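Local coordinates for protein Chymotrypsin/elastase isoinhibitor 1 (Ascaris suum, PDB 1EAI) that inhibits host serine proteinases such as chymotrypsin and elastase, defending the parasitic worm against its host, at residues C54-A57 with S58-P61. Sequence-based numbering, arbitrary orientation.
Sequences CIPA and SQCP
The Pro56 ring and the Gln59 carboxamide lie obliquely to each other without stacking: the amide stands on one side of the ring, displaced past its CD edge, with OE1 the nearest atom, 4.2 Å from Pro56 CD. Ser58 OG stands on the same side, off the CB edge, 4.0 Å from Pro56 CB. Gln59 CG sits beside its backbone N, anti to the carbonyl carbon (chi1 -41°), which carries CG alongside Pro56 O at 3.8 Å; the extended chain beyond CG brings the carboxamide to the ring edge. The backbone makes two successive i to i+3 bonds, Gln59 N to Pro56 O and Cys60 N to Ala57 O, each 3.0 Å long with an N-H...O angle of 161°. This is a short 3-10 turn, which ends strand 54-56 and leads to the C-terminus. Ile55 CD1 lies 4.3 Å from Cys60 SG, a modest apolar contact beside the turn. Cys60 is disulfide-linked to Cys21 and Cys54 to Cys40, while strand 46-48 pairs with 54-56. Backbone hydrogen bonding thus carries the turn, with light side-chain packing around it, and disulfides at both ends tie this surface segment into the cysteine-rich TIL fold, away from the reactive bond.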
loop_
_atom_site.group_PDB
_atom_site.type_symbol
_atom_site.label_atom_id
_atom_site.label_comp_id
_atom_site.label_asym_id
_atom_site.label_seq_id
_atom_site.Cartn_x
_atom_site.Cartn_y
_atom_site.Cartn_z
ATOM N N CYS C 54 -1.457 13.849 16.138
ATOM C CA CYS C 54 -1.145 15.088 15.410
ATOM C C CYS C 54 -1.129 16.303 16.354
ATOM O O CYS C 54 -2.157 16.663 16.944
ATOM C CB CYS C 54 -2.137 15.303 14.190
ATOM S SG CYS C 54 -1.725 16.517 12.875
ATOM N N ILE C 55 0.010 17.039 16.362
ATOM C CA ILE C 55 0.153 18.221 17.207
ATOM C C ILE C 55 0.946 19.308 16.513
ATOM O O ILE C 55 1.762 19.021 15.644
ATOM C CB ILE C 55 1.035 17.831 18.418
ATOM C CG1 ILE C 55 2.411 17.352 17.871
ATOM C CG2 ILE C 55 0.452 16.708 19.306
ATOM C CD1 ILE C 55 3.402 17.401 19.046
ATOM N N PRO C 56 0.809 20.544 17.005
ATOM C CA PRO C 56 1.584 21.661 16.463
ATOM C C PRO C 56 3.057 21.483 16.714
ATOM O O PRO C 56 3.435 20.998 17.783
ATOM C CB PRO C 56 1.144 22.899 17.202
ATOM C CG PRO C 56 -0.160 22.539 17.892
ATOM C CD PRO C 56 -0.169 21.019 18.037
ATOM N N ALA C 57 3.874 21.879 15.723
ATOM C CA ALA C 57 5.315 21.751 15.842
ATOM C C ALA C 57 5.942 22.389 17.122
ATOM O O ALA C 57 6.971 21.915 17.661
ATOM C CB ALA C 57 5.996 22.269 14.575
ATOM N N SER C 58 5.288 23.455 17.626
ATOM C CA SER C 58 5.718 24.145 18.809
ATOM C C SER C 58 5.647 23.283 20.063
ATOM O O SER C 58 6.064 23.666 21.151
ATOM C CB SER C 58 4.933 25.415 18.943
ATOM O OG SER C 58 3.685 25.041 19.442
ATOM N N GLN C 59 5.120 22.061 19.973
ATOM C CA GLN C 59 5.126 21.199 21.158
ATOM C C GLN C 59 6.040 20.032 21.021
ATOM O O GLN C 59 6.032 19.047 21.762
ATOM C CB GLN C 59 3.745 20.871 21.622
ATOM C CG GLN C 59 3.212 22.269 21.377
ATOM C CD GLN C 59 1.855 22.565 21.927
ATOM O OE1 GLN C 59 0.991 21.629 21.980
ATOM N NE2 GLN C 59 1.642 23.905 22.201
ATOM N N CYS C 60 6.860 20.119 20.016
ATOM C CA CYS C 60 7.788 19.047 19.905
ATOM C C CYS C 60 8.893 19.370 20.876
ATOM O O CYS C 60 9.165 20.518 21.259
ATOM C CB CYS C 60 8.380 18.955 18.492
ATOM S SG CYS C 60 7.213 18.277 17.275
ATOM N N PRO C 61 9.553 18.330 21.341
ATOM C CA PRO C 61 10.667 18.621 22.236
ATOM C C PRO C 61 11.758 19.319 21.449
ATOM O O PRO C 61 11.881 19.026 20.282
ATOM C CB PRO C 61 11.111 17.233 22.713
ATOM C CG PRO C 61 9.925 16.281 22.527
ATOM C CD PRO C 61 8.981 16.966 21.538
ATOM O OXT PRO C 61 12.630 20.154 22.000
#